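PDB 3TQC: pantothenate kinase from Coxiella burnetii, which catalyses the ATP-dependent phosphorylation of pantothenate to 4'-phosphopantothenate, the first step of coenzyme A biosynthesis. Local coordinates for residues P92-I97 with F226-L231; V125-T130 with I199-G204; L205-T210 with V221-F226; A301-E306 with V316-I321. All coordinates share one frame; numbering follows the deposited sequence.

Interaction 1: residues P92-I97 with F226-L231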
loop_
_atom_site.group_PDB
_atom_site.type_symbol
_atom_site.label_atom_id
_atom_site.label_comp_id
_atom_site.label_asym_id
_atom_site.label_seq_id
_atom_site.Cartn_x
_atom_site.Cartn_y
_atom_site.Cartn_z
ATOM N N PRO B 92 13.821 0.081 -9.647
ATOM C CA PRO B 92 13.300 -1.248 -9.953
ATOM C C PRO B 92 11.835 -1.407 -9.575
ATOM O O PRO B 92 11.333 -0.761 -8.657
ATOM C CB PRO B 92 14.174 -2.182 -9.097
ATOM C CG PRO B 92 15.395 -1.377 -8.757
ATOM C CD PRO B 92 14.824 0.024 -8.576
ATOM N N TYR B 93 11.161 -2.253 -10.322
ATOM C CA TYR B 93 9.836 -2.692 -9.984
ATOM C C TYR B 93 10.009 -3.807 -8.958
ATOM O O TYR B 93 10.779 -4.720 -9.194
ATOM C CB TYR B 93 9.144 -3.216 -11.235
ATOM C CG TYR B 93 7.672 -3.400 -11.052
ATOM C CD1 TYR B 93 6.789 -2.392 -11.370
ATOM C CD2 TYR B 93 7.156 -4.598 -10.565
ATOM C CE1 TYR B 93 5.442 -2.558 -11.197
ATOM C CE2 TYR B 93 5.821 -4.767 -10.378
ATOM C CZ TYR B 93 4.959 -3.751 -10.712
ATOM O OH TYR B 93 3.609 -3.919 -10.531
ATOM N N ILE B 94 9.331 -3.719 -7.820
ATOM C CA ILE B 94 9.508 -4.705 -6.758
ATOM C C ILE B 94 8.235 -5.488 -6.535
ATOM O O ILE B 94 7.184 -4.906 -6.272
ATOM C CB ILE B 94 9.918 -4.067 -5.438
ATOM C CG1 ILE B 94 11.193 -3.234 -5.615
ATOM C CG2 ILE B 94 10.138 -5.142 -4.398
ATOM C CD1 ILE B 94 11.924 -2.943 -4.300
ATOM N N ILE B 95 8.347 -6.807 -6.629
ATOM C CA ILE B 95 7.225 -7.702 -6.466
ATOM C C ILE B 95 7.388 -8.443 -5.136
ATOM O O ILE B 95 8.406 -9.086 -4.905
ATOM C CB ILE B 95 7.169 -8.720 -7.609
ATOM C CG1 ILE B 95 6.945 -8.013 -8.950
ATOM C CG2 ILE B 95 6.063 -9.752 -7.386
ATOM C CD1 ILE B 95 7.232 -8.935 -10.177
ATOM N N GLY B 96 6.388 -8.355 -4.274
ATOM C CA GLY B 96 6.435 -8.986 -2.967
ATOM C C GLY B 96 5.877 -10.386 -3.044
ATOM O O GLY B 96 4.897 -10.626 -3.745
ATOM N N ILE B 97 6.518 -11.331 -2.356
ATOM C CA ILE B 97 5.957 -12.661 -2.224
ATOM C C ILE B 97 5.879 -13.017 -0.754
ATOM O O ILE B 97 6.902 -13.079 -0.062
ATOM C CB ILE B 97 6.767 -13.706 -2.955
ATOM C CG1 ILE B 97 6.895 -13.369 -4.436
ATOM C CG2 ILE B 97 6.087 -15.084 -2.838
ATOM C CD1 ILE B 97 7.600 -14.464 -5.184
ATOM N N PHE B 226 7.311 0.150 -0.328
ATOM C CA PHE B 226 8.458 0.043 -1.218
ATOM C C PHE B 226 8.312 -0.999 -2.296
ATOM O O PHE B 226 9.250 -1.231 -3.084
ATOM C CB PHE B 226 9.711 -0.218 -0.417
ATOM C CG PHE B 226 10.076 0.909 0.447
ATOM C CD1 PHE B 226 9.843 0.862 1.801
ATOM C CD2 PHE B 226 10.603 2.059 -0.105
ATOM C CE1 PHE B 226 10.169 1.932 2.604
ATOM C CE2 PHE B 226 10.918 3.129 0.677
ATOM C CZ PHE B 226 10.706 3.067 2.045
ATOM N N PHE B 227 7.149 -1.613 -2.388
ATOM C CA PHE B 227 6.913 -2.505 -3.505
ATOM C C PHE B 227 5.680 -2.135 -4.295
ATOM O O PHE B 227 4.839 -1.357 -3.850
ATOM C CB PHE B 227 6.972 -3.999 -3.090
ATOM C CG PHE B 227 5.905 -4.461 -2.138
ATOM C CD1 PHE B 227 4.554 -4.324 -2.431
ATOM C CD2 PHE B 227 6.257 -5.132 -0.982
ATOM C CE1 PHE B 227 3.558 -4.829 -1.559
ATOM C CE2 PHE B 227 5.281 -5.620 -0.095
ATOM C CZ PHE B 227 3.932 -5.471 -0.391
ATOM N N ASP B 228 5.602 -2.700 -5.489
ATOM C CA ASP B 228 4.606 -2.321 -6.471
ATOM C C ASP B 228 3.466 -3.328 -6.615
ATOM O O ASP B 228 2.361 -2.987 -7.025
ATOM C CB ASP B 228 5.332 -2.165 -7.802
ATOM C CG ASP B 228 6.399 -1.111 -7.734
ATOM O OD1 ASP B 228 6.016 0.066 -7.881
ATOM O OD2 ASP B 228 7.589 -1.442 -7.507
ATOM N N PHE B 229 3.752 -4.573 -6.273
ATOM C CA PHE B 229 2.844 -5.672 -6.509
ATOM C C PHE B 229 3.192 -6.747 -5.507
ATOM O O PHE B 229 4.362 -6.939 -5.196
ATOM C CB PHE B 229 3.075 -6.188 -7.915
ATOM C CG PHE B 229 2.031 -7.136 -8.400
ATOM C CD1 PHE B 229 1.033 -6.706 -9.253
ATOM C CD2 PHE B 229 2.070 -8.472 -8.042
ATOM C CE1 PHE B 229 0.059 -7.604 -9.719
ATOM C CE2 PHE B 229 1.112 -9.363 -8.493
ATOM C CZ PHE B 229 0.110 -8.934 -9.327
ATOM N N SER B 230 2.203 -7.461 -5.006
ATOM C CA SER B 230 2.487 -8.558 -4.090
ATOM C C SER B 230 1.660 -9.773 -4.406
ATOM O O SER B 230 0.498 -9.657 -4.799
ATOM C CB SER B 230 2.227 -8.137 -2.652
ATOM O OG SER B 230 0.916 -7.650 -2.540
ATOM N N LEU B 231 2.291 -10.932 -4.237
ATOM C CA LEU B 231 1.656 -12.235 -4.343
ATOM C C LEU B 231 1.596 -12.788 -2.947
ATOM O O LEU B 231 2.548 -12.645 -2.188
ATOM C CB LEU B 231 2.503 -13.209 -5.159
ATOM C CG LEU B 231 2.659 -13.103 -6.674
ATOM C CD1 LEU B 231 3.559 -11.940 -7.061
ATOM C CD2 LEU B 231 3.235 -14.412 -7.188
#
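Asp228 grips both backbone polar atoms of Ile94, N and O. Its OD2 accepts Ile94 N at 2.9 Å, on the anti side of the carboxylate, and its own N donates to Ile94 O at 2.8 Å. Both bonds are nearly straight. OD2 also forms a salt bridge with Lys168, which probably steadies its negative charge. Farther along, Gly96 N donates to Phe229 O at 2.6 Å, and Leu231 N donates to Gly96 O.

Asp228 CB lies 3.5 Å from the centroid of the Tyr93 ring, a CH-pi contact over one face. With CG beside the backbone N (chi1 -60°), the carboxylate also lies over the ring, the planes 21° apart, and OD2 reaches Ile94 N. The Tyr93 OH reaches on to the CB of Phe229. On the same face of the sheet, Ile95 CG2 presses on Leu231 CD1 at 3.3 Å, a tight fit. At the other end, Ile94 CG2 packs on Phe227 CB.

Strands 93-99 and 229-234 are thus parallel neighbours in the sheet of a P-loop kinase. The first leads into the P-loop that holds the bound ADP, and Ile97 touches Lys105 of the ADP pocket.

Interaction 2: residues V125-T130 with I199-G204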
loop_
_atom_site.group_PDB
_atom_site.type_symbol
_atom_site.label_atom_id
_atom_site.label_comp_id
_atom_site.label_asym_id
_atom_site.label_seq_id
_atom_site.Cartn_x
_atom_site.Cartn_y
_atom_site.Cartn_z
ATOM N N VAL B 125 16.777 -9.542 -12.922
ATOM C CA VAL B 125 15.813 -9.835 -11.879
ATOM C C VAL B 125 16.516 -10.372 -10.660
ATOM O O VAL B 125 17.296 -11.309 -10.769
ATOM C CB VAL B 125 14.754 -10.826 -12.377
ATOM C CG1 VAL B 125 13.608 -10.955 -11.355
ATOM C CG2 VAL B 125 14.222 -10.354 -13.727
ATOM N N GLU B 126 16.232 -9.775 -9.505
ATOM C CA GLU B 126 16.868 -10.180 -8.246
ATOM C C GLU B 126 15.871 -10.590 -7.204
ATOM O O GLU B 126 14.764 -10.079 -7.167
ATOM C CB GLU B 126 17.714 -9.054 -7.664
ATOM C CG GLU B 126 18.823 -8.630 -8.564
ATOM C CD GLU B 126 19.972 -9.613 -8.621
ATOM O OE1 GLU B 126 19.837 -10.793 -8.220
ATOM O OE2 GLU B 126 21.040 -9.198 -9.097
ATOM N N VAL B 127 16.285 -11.513 -6.343
ATOM C CA VAL B 127 15.441 -11.954 -5.256
ATOM C C VAL B 127 16.061 -11.524 -3.938
ATOM O O VAL B 127 17.264 -11.754 -3.697
ATOM C CB VAL B 127 15.251 -13.463 -5.297
ATOM C CG1 VAL B 127 14.596 -13.980 -3.998
ATOM C CG2 VAL B 127 14.415 -13.837 -6.509
ATOM N N ILE B 128 15.248 -10.862 -3.111
ATOM C CA ILE B 128 15.624 -10.528 -1.740
ATOM C C ILE B 128 14.759 -11.351 -0.811
ATOM O O ILE B 128 13.540 -11.236 -0.856
ATOM C CB ILE B 128 15.348 -9.048 -1.366
ATOM C CG1 ILE B 128 16.121 -8.097 -2.249
ATOM C CG2 ILE B 128 15.710 -8.799 0.099
ATOM C CD1 ILE B 128 17.511 -8.501 -2.387
ATOM N N THR B 129 15.384 -12.168 0.033
ATOM C CA THR B 129 14.640 -12.876 1.064
ATOM C C THR B 129 14.720 -12.040 2.314
ATOM O O THR B 129 15.771 -11.532 2.680
ATOM C CB THR B 129 15.130 -14.340 1.330
ATOM O OG1 THR B 129 14.396 -14.887 2.438
ATOM C CG2 THR B 129 16.600 -14.398 1.654
ATOM N N THR B 130 13.585 -11.891 2.962
ATOM C CA THR B 130 13.496 -11.135 4.187
ATOM C C THR B 130 14.222 -11.831 5.363
ATOM O O THR B 130 14.590 -11.173 6.334
ATOM C CB THR B 130 12.010 -10.830 4.470
ATOM O OG1 THR B 130 11.673 -9.535 3.907
ATOM C CG2 THR B 130 11.728 -10.843 5.891
ATOM N N ILE B 199 13.829 -5.729 -11.855
ATOM C CA ILE B 199 12.841 -6.289 -10.950
ATOM C C ILE B 199 13.528 -6.839 -9.717
ATOM O O ILE B 199 14.591 -7.478 -9.809
ATOM C CB ILE B 199 12.046 -7.419 -11.623
ATOM C CG1 ILE B 199 11.285 -6.879 -12.853
ATOM C CG2 ILE B 199 11.123 -8.094 -10.610
ATOM C CD1 ILE B 199 10.619 -7.986 -13.716
ATOM N N VAL B 200 12.937 -6.555 -8.557
ATOM C CA VAL B 200 13.342 -7.180 -7.327
ATOM C C VAL B 200 12.165 -7.999 -6.860
ATOM O O VAL B 200 11.045 -7.491 -6.764
ATOM C CB VAL B 200 13.691 -6.135 -6.247
ATOM C CG1 VAL B 200 13.971 -6.827 -4.913
ATOM C CG2 VAL B 200 14.881 -5.277 -6.708
ATOM N N ILE B 201 12.389 -9.279 -6.600
ATOM C CA ILE B 201 11.352 -10.099 -6.015
ATOM C C ILE B 201 11.679 -10.137 -4.540
ATOM O O ILE B 201 12.732 -10.616 -4.153
ATOM C CB ILE B 201 11.312 -11.515 -6.617
ATOM C CG1 ILE B 201 10.849 -11.462 -8.077
ATOM C CG2 ILE B 201 10.381 -12.430 -5.804
ATOM C CD1 ILE B 201 11.102 -12.738 -8.848
ATOM N N LEU B 202 10.779 -9.614 -3.720
ATOM C CA LEU B 202 10.993 -9.546 -2.277
ATOM C C LEU B 202 10.156 -10.621 -1.601
ATOM O O LEU B 202 8.936 -10.521 -1.564
ATOM C CB LEU B 202 10.612 -8.156 -1.764
ATOM C CG LEU B 202 10.796 -7.907 -0.266
ATOM C CD1 LEU B 202 12.258 -8.076 0.137
ATOM C CD2 LEU B 202 10.266 -6.527 0.109
ATOM N N GLU B 203 10.798 -11.665 -1.098
ATOM C CA GLU B 203 10.062 -12.732 -0.422
ATOM C C GLU B 203 10.336 -12.717 1.067
ATOM O O GLU B 203 11.454 -12.453 1.506
ATOM C CB GLU B 203 10.392 -14.115 -0.992
ATOM C CG GLU B 203 11.860 -14.390 -1.093
ATOM C CD GLU B 203 12.250 -15.807 -0.716
ATOM O OE1 GLU B 203 11.924 -16.243 0.408
ATOM O OE2 GLU B 203 12.943 -16.455 -1.530
ATOM N N GLY B 204 9.290 -12.988 1.838
ATOM C CA GLY B 204 9.422 -13.248 3.260
ATOM C C GLY B 204 8.076 -13.288 3.952
ATOM O O GLY B 204 7.084 -12.779 3.442
#
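Ile128 meets two apolar partners on one face of this parallel strand pair. Its CG2 touches Leu202 CD1 at 3.5 Å, and its CG1 touches Val200 CG1 at 3.7 Å. With CG anti to the backbone N (chi1 -179°), Leu202 brings CD1 closer to the neighbouring strand. Val194 of strand 190-194 packs on Ile128 and Val200 from outside the pair.

The other face carries Val125, Ile199, Val127 and Ile201. Val125 and Ile199 lie side by side and point the same way, CG1 against CG2 at 3.9 Å. Val127 CG2 rests on Ile201 CB. Helix 105-116 packs on this face through Ser109 and Lys113.

Between the faces runs a regular parallel ladder. Glu126 bonds to Ile199 and Ile201, and Ile128 bonds to Ile201 and Glu203. Thr130 N closes it on Glu203 O at 2.6 Å.

The polar edge is at the C-terminal end. The chain of Glu203 is bent, and its carboxylate crosses near Thr129. OE1 is 3.5 Å from Thr129 OG1, which is weakly bonded to Asp131 N. OE2 has its firm partner in Ser109 OG, and the side chain touches Ser106 of the ADP pocket. The Glu203 side chain itself is about 5 Å from the ADP at the nearest atoms. The apolar strands thus place one acidic group beside the nucleotide, where the hydroxyl of Ser109 probably helps to fix its rotation.

Interaction 3: residues L205-T210 with V221-F226; sequences LNILQT and VFVSDF
Thr210 turns CG2 beside its backbone N and away from its carbonyl carbon, with OG1 at chi1 52°, and this sets the methyl over the ring of Phe222. The CG of Phe222 also stands beside its backbone N (chi1 -46°), and the two side chains run alongside each other. Thr210 CG2 sits 3.6 Å from the ring centroid, close to the ring normal, in a CH-pi contact. Thr210 also packs on Phe222 of the second subunit, and Phe222 on its Thr210.

Val223 CB lies 3.5 Å from Ile207 O, and its CG1 packs on Ile207 CB.

No direct hydrogen bond joins the two segments. Two waters do the work. One donates to Ile207 O at 2.8 Å and to Gln209 O, and accepts from Ser224 N. The other donates to Gln209 O at 2.7 Å and accepts from Val223 N. Ser224 OG is held by Arg300 of the same chain. Asp225 OD1 accepts Phe222 N at 2.8 Å and forms a salt bridge with Arg300 of the second subunit.

Four backbone polar atoms of this loop after strand 199-203 are matched through water, while packing of Thr210 and Phe222 and the Asp225 salt bridge tie it to the second subunit.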
loop_
_atom_site.group_PDB
_atom_site.type_symbol
_atom_site.label_atom_id
_atom_site.label_comp_id
_atom_site.label_asym_id
_atom_site.label_seq_id
_atom_site.Cartn_x
_atom_site.Cartn_y
_atom_site.Cartn_z
ATOM N N LEU B 205 8.076 -13.859 5.146
ATOM C CA LEU B 205 6.883 -13.952 5.995
ATOM C C LEU B 205 6.153 -12.611 6.190
ATOM O O LEU B 205 4.924 -12.565 6.227
ATOM C CB LEU B 205 7.283 -14.467 7.399
ATOM C CG LEU B 205 8.112 -15.751 7.501
ATOM C CD1 LEU B 205 8.369 -16.137 8.952
ATOM C CD2 LEU B 205 7.410 -16.895 6.768
ATOM N N ASN B 206 6.923 -11.536 6.316
ATOM C CA ASN B 206 6.459 -10.325 6.998
ATOM C C ASN B 206 6.201 -9.130 6.107
ATOM O O ASN B 206 6.043 -8.025 6.612
ATOM C CB ASN B 206 7.491 -9.916 8.046
ATOM C CG ASN B 206 8.890 -9.697 7.447
ATOM O OD1 ASN B 206 9.216 -10.256 6.407
ATOM N ND2 ASN B 206 9.718 -8.908 8.124
ATOM N N ILE B 207 6.181 -9.326 4.795
ATOM C CA ILE B 207 6.237 -8.180 3.886
ATOM C C ILE B 207 4.939 -7.395 3.798
ATOM O O ILE B 207 4.940 -6.276 3.287
ATOM C CB ILE B 207 6.658 -8.569 2.474
ATOM C CG1 ILE B 207 5.713 -9.623 1.898
ATOM C CG2 ILE B 207 8.088 -9.026 2.490
ATOM C CD1 ILE B 207 5.722 -9.665 0.376
ATOM N N LEU B 208 3.843 -7.990 4.263
ATOM C CA LEU B 208 2.533 -7.361 4.230
ATOM C C LEU B 208 2.146 -6.755 5.588
ATOM O O LEU B 208 1.075 -6.170 5.736
ATOM C CB LEU B 208 1.491 -8.387 3.803
ATOM C CG LEU B 208 1.785 -9.003 2.445
ATOM C CD1 LEU B 208 0.688 -9.934 1.983
ATOM C CD2 LEU B 208 2.015 -7.896 1.430
ATOM N N GLN B 209 3.029 -6.899 6.566
ATOM C CA GLN B 209 2.773 -6.408 7.902
ATOM C C GLN B 209 3.060 -4.926 8.021
ATOM O O GLN B 209 3.555 -4.296 7.087
ATOM C CB GLN B 209 3.639 -7.165 8.897
ATOM C CG GLN B 209 3.353 -8.645 8.959
ATOM C CD GLN B 209 4.371 -9.388 9.812
ATOM O OE1 GLN B 209 5.200 -8.771 10.492
ATOM N NE2 GLN B 209 4.308 -10.708 9.787
ATOM N N THR B 210 2.749 -4.379 9.185
ATOM C CA THR B 210 3.071 -3.007 9.517
ATOM C C THR B 210 4.114 -3.004 10.612
ATOM O O THR B 210 4.341 -4.023 11.269
ATOM C CB THR B 210 1.832 -2.281 10.035
ATOM O OG1 THR B 210 1.258 -3.051 11.090
ATOM C CG2 THR B 210 0.808 -2.105 8.924
ATOM N N VAL B 221 6.400 3.883 7.933
ATOM C CA VAL B 221 6.356 3.337 6.584
ATOM C C VAL B 221 6.367 1.813 6.713
ATOM O O VAL B 221 6.953 1.256 7.639
ATOM C CB VAL B 221 7.567 3.790 5.719
ATOM C CG1 VAL B 221 8.881 3.596 6.479
ATOM C CG2 VAL B 221 7.617 3.013 4.427
ATOM N N PHE B 222 5.694 1.163 5.780
ATOM C CA PHE B 222 5.609 -0.283 5.726
ATOM C C PHE B 222 6.429 -0.789 4.564
ATOM O O PHE B 222 6.693 -0.045 3.626
ATOM C CB PHE B 222 4.160 -0.706 5.520
ATOM C CG PHE B 222 3.196 0.012 6.407
ATOM C CD1 PHE B 222 3.504 0.243 7.735
ATOM C CD2 PHE B 222 1.975 0.440 5.925
ATOM C CE1 PHE B 222 2.624 0.894 8.553
ATOM C CE2 PHE B 222 1.090 1.088 6.757
ATOM C CZ PHE B 222 1.423 1.314 8.069
ATOM N N VAL B 223 6.823 -2.058 4.634
ATOM C CA VAL B 223 7.517 -2.714 3.526
ATOM C C VAL B 223 6.727 -2.533 2.235
ATOM O O VAL B 223 7.309 -2.248 1.187
ATOM C CB VAL B 223 7.730 -4.225 3.805
ATOM C CG1 VAL B 223 8.240 -4.939 2.578
ATOM C CG2 VAL B 223 8.673 -4.420 4.997
ATOM N N SER B 224 5.407 -2.674 2.319
ATOM C CA SER B 224 4.539 -2.501 1.159
ATOM C C SER B 224 4.638 -1.117 0.497
ATOM O O SER B 224 4.319 -0.963 -0.692
ATOM C CB SER B 224 3.085 -2.790 1.536
ATOM O OG SER B 224 2.573 -1.778 2.376
ATOM N N ASP B 225 5.112 -0.118 1.229
ATOM C CA ASP B 225 5.310 1.188 0.616
ATOM C C ASP B 225 6.511 1.217 -0.330
ATOM O O ASP B 225 6.673 2.174 -1.093
ATOM C CB ASP B 225 5.414 2.274 1.678
ATOM C CG ASP B 225 4.137 2.398 2.509
ATOM O OD1 ASP B 225 4.218 2.397 3.745
ATOM O OD2 ASP B 225 3.047 2.486 1.925
ATOM N N PHE B 226 7.311 0.150 -0.328
ATOM C CA PHE B 226 8.458 0.043 -1.218
ATOM C C PHE B 226 8.312 -0.999 -2.296
ATOM O O PHE B 226 9.250 -1.231 -3.084
ATOM C CB PHE B 226 9.711 -0.218 -0.417
ATOM C CG PHE B 226 10.076 0.909 0.447
ATOM C CD1 PHE B 226 9.843 0.862 1.801
ATOM C CD2 PHE B 226 10.603 2.059 -0.105
ATOM C CE1 PHE B 226 10.169 1.932 2.604
ATOM C CE2 PHE B 226 10.918 3.129 0.677
ATOM C CZ PHE B 226 10.706 3.067 2.045
HETATM O O HOH W 1 3.733 -4.122 4.550
HETATM O O HOH W 2 6.062 -3.306 7.237
#

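Interaction 4: residues A301-E306 with V316-I321; sequences AQLILE and VYLRKI
Ile304 and Tyr317 form a hydrogen-bonded pair in the beta hairpin of strands 303-307 and 313-319. Ile304 N donates to Tyr317 O, and Tyr317 N donates to Ile304 O, both at 2.8 Å. Past the Leu303-Leu318 pair, Arg319 N donates to Gln302 O at 2.7 Å.

Leu303, Leu305, Val316 and Leu318 share one face of the hairpin. Leu305 and Val316 lie side by side, pointing the same way, with CD2 and CG2 3.9 Å apart. Leu303 spreads its two methyls between partners: CD2 meets Val316 CG1, and CD1 meets Leu318 CD1 at 4.1 Å. Helix 52-84 packs on this face through Leu62 and Leu65.

The opposite face carries Ile304 and Tyr317. The ring of Tyr317 passes the CB of Ile304 at CD2, 4.0 Å away. Glu306 stretches out, CG anti to the backbone N (chi1 -172°), and brings OE1 to the edge of that ring, 3.7 Å from CE2. The carboxylate is turned 39° from the ring plane.

Strand 229-234 borders Leu303 and Leu305 through backbone bonds, and Ser230 holds Gln302 OE1. Strand 16-20 lies along 313-319, where its Tyr16 and Gln18 touch the side chains of Ile304 and Tyr317. Arg319, bent at chi2 and chi3, carries its guanidinium away from the hairpin toward the second subunit. NH1 bonds to Asp225 O of the second subunit. The same NH1 donates to a water in the guanidinium plane at 3.0 Å, and that water lies 2.7 Å from Ala301 O, one of several acceptors in its reach.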
loop_
_atom_site.group_PDB
_atom_site.type_symbol
_atom_site.label_atom_id
_atom_site.label_comp_id
_atom_site.label_asym_id
_atom_site.label_seq_id
_atom_site.Cartn_x
_atom_site.Cartn_y
_atom_site.Cartn_z
ATOM N N ALA B 301 -2.612 -8.470 -0.507
ATOM C CA ALA B 301 -1.923 -8.897 -1.710
ATOM C C ALA B 301 -2.725 -8.584 -2.938
ATOM O O ALA B 301 -3.953 -8.616 -2.909
ATOM C CB ALA B 301 -1.658 -10.396 -1.660
ATOM N N GLN B 302 -2.025 -8.279 -4.021
ATOM C CA GLN B 302 -2.660 -8.056 -5.321
ATOM C C GLN B 302 -3.076 -9.397 -5.937
ATOM O O GLN B 302 -4.073 -9.491 -6.628
ATOM C CB GLN B 302 -1.711 -7.343 -6.281
ATOM C CG GLN B 302 -1.691 -5.851 -6.178
ATOM C CD GLN B 302 -0.971 -5.380 -4.955
ATOM O OE1 GLN B 302 0.151 -5.804 -4.679
ATOM N NE2 GLN B 302 -1.624 -4.510 -4.188
ATOM N N LEU B 303 -2.282 -10.422 -5.682
ATOM C CA LEU B 303 -2.487 -11.717 -6.287
ATOM C C LEU B 303 -2.356 -12.788 -5.215
ATOM O O LEU B 303 -1.408 -12.787 -4.434
ATOM C CB LEU B 303 -1.440 -11.923 -7.378
ATOM C CG LEU B 303 -1.583 -13.100 -8.330
ATOM C CD1 LEU B 303 -0.934 -12.737 -9.658
ATOM C CD2 LEU B 303 -0.940 -14.333 -7.752
ATOM N N ILE B 304 -3.323 -13.683 -5.147
ATOM C CA ILE B 304 -3.215 -14.795 -4.226
ATOM C C ILE B 304 -3.180 -16.067 -5.031
ATOM O O ILE B 304 -4.046 -16.301 -5.859
ATOM C CB ILE B 304 -4.362 -14.807 -3.218
ATOM C CG1 ILE B 304 -4.333 -13.512 -2.394
ATOM C CG2 ILE B 304 -4.261 -16.022 -2.301
ATOM C CD1 ILE B 304 -5.628 -13.226 -1.693
ATOM N N LEU B 305 -2.139 -16.857 -4.812
ATOM C CA LEU B 305 -2.017 -18.161 -5.424
ATOM C C LEU B 305 -2.419 -19.139 -4.358
ATOM O O LEU B 305 -1.843 -19.147 -3.273
ATOM C CB LEU B 305 -0.585 -18.448 -5.839
ATOM C CG LEU B 305 0.053 -17.540 -6.866
ATOM C CD1 LEU B 305 1.532 -17.926 -7.017
ATOM C CD2 LEU B 305 -0.674 -17.667 -8.171
ATOM N N GLU B 306 -3.425 -19.939 -4.656
ATOM C CA GLU B 306 -3.957 -20.892 -3.708
ATOM C C GLU B 306 -3.537 -22.298 -4.154
ATOM O O GLU B 306 -3.869 -22.738 -5.246
ATOM C CB GLU B 306 -5.486 -20.745 -3.625
ATOM C CG GLU B 306 -6.137 -21.566 -2.528
ATOM C CD GLU B 306 -7.651 -21.398 -2.470
ATOM O OE1 GLU B 306 -8.134 -20.270 -2.223
ATOM O OE2 GLU B 306 -8.361 -22.401 -2.667
ATOM N N VAL B 316 -6.351 -18.740 -8.490
ATOM C CA VAL B 316 -5.628 -17.464 -8.495
ATOM C C VAL B 316 -6.606 -16.317 -8.312
ATOM O O VAL B 316 -7.637 -16.262 -8.974
ATOM C CB VAL B 316 -4.855 -17.255 -9.814
ATOM C CG1 VAL B 316 -4.051 -15.982 -9.763
ATOM C CG2 VAL B 316 -3.959 -18.451 -10.079
ATOM N N TYR B 317 -6.301 -15.432 -7.364
ATOM C CA TYR B 317 -7.053 -14.200 -7.168
ATOM C C TYR B 317 -6.174 -13.067 -7.649
ATOM O O TYR B 317 -5.000 -13.019 -7.324
ATOM C CB TYR B 317 -7.368 -13.979 -5.699
ATOM C CG TYR B 317 -8.305 -14.986 -5.084
ATOM C CD1 TYR B 317 -9.664 -14.736 -5.009
ATOM C CD2 TYR B 317 -7.829 -16.183 -4.550
ATOM C CE1 TYR B 317 -10.526 -15.646 -4.430
ATOM C CE2 TYR B 317 -8.693 -17.098 -3.963
ATOM C CZ TYR B 317 -10.037 -16.824 -3.915
ATOM O OH TYR B 317 -10.909 -17.730 -3.341
ATOM N N LEU B 318 -6.728 -12.154 -8.431
ATOM C CA LEU B 318 -5.968 -11.006 -8.887
ATOM C C LEU B 318 -6.846 -9.784 -8.677
ATOM O O LEU B 318 -8.000 -9.743 -9.138
ATOM C CB LEU B 318 -5.585 -11.168 -10.370
ATOM C CG LEU B 318 -4.869 -10.004 -11.078
ATOM C CD1 LEU B 318 -3.516 -9.671 -10.473
ATOM C CD2 LEU B 318 -4.701 -10.349 -12.544
ATOM N N ARG B 319 -6.312 -8.796 -7.976
ATOM C CA ARG B 319 -7.052 -7.562 -7.737
ATOM C C ARG B 319 -7.544 -6.948 -9.044
ATOM O O ARG B 319 -6.795 -6.854 -10.036
ATOM C CB ARG B 319 -6.206 -6.538 -6.982
ATOM C CG ARG B 319 -6.124 -6.762 -5.463
ATOM C CD ARG B 319 -7.466 -6.549 -4.758
ATOM N NE ARG B 319 -8.031 -5.236 -5.072
ATOM C CZ ARG B 319 -7.706 -4.087 -4.473
ATOM N NH1 ARG B 319 -6.837 -4.060 -3.480
ATOM N NH2 ARG B 319 -8.275 -2.950 -4.874
ATOM N N LYS B 320 -8.809 -6.542 -9.054
ATOM C CA LYS B 320 -9.353 -5.887 -10.234
ATOM C C LYS B 320 -8.689 -4.528 -10.392
ATOM O O LYS B 320 -8.413 -3.852 -9.410
ATOM C CB LYS B 320 -10.850 -5.716 -10.122
ATOM C CG LYS B 320 -11.606 -7.017 -9.972
ATOM C CD LYS B 320 -13.089 -6.758 -9.781
ATOM C CE LYS B 320 -13.889 -8.048 -9.707
ATOM N NZ LYS B 320 -15.296 -7.839 -9.266
ATOM N N ILE B 321 -8.424 -4.142 -11.628
ATOM C CA ILE B 321 -7.869 -2.833 -11.901
ATOM C C ILE B 321 -8.734 -2.137 -12.933
ATOM O O ILE B 321 -9.780 -2.666 -13.377
ATOM C CB ILE B 321 -6.382 -2.899 -12.360
ATOM C CG1 ILE B 321 -6.192 -3.731 -13.632
ATOM C CG2 ILE B 321 -5.517 -3.502 -11.294
ATOM C CD1 ILE B 321 -4.844 -3.404 -14.343
ATOM O OXT ILE B 321 -8.420 -1.017 -13.331
HETATM O O HOH W 3 -5.066 -6.198 -2.449
#

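Overall arrangement
Interactions 1, 2 and 4 are strand pairs of one mixed sheet, and interaction 3 is a loop contact beside it. Interactions 1 and 2 are parallel pairs in the core; their strands 93-99 and 199-203 are neighbours, joined by backbone bonds of Leu202 to Ile95 and Ile97. Interaction 4 is antiparallel and farther from the chain centre, meeting interaction 1 through Ser230 and Gln302. Backbone bonds run through all three sheet pairs; aliphatic packing fills most of interaction 2, while interactions 1 and 4 add a tyrosine ring against a carboxylate. Water bridges replace direct bonds in interaction 3. Interactions 3 and 4 both reach the second subunit; Glu203 puts interaction 2 beside the nucleotide.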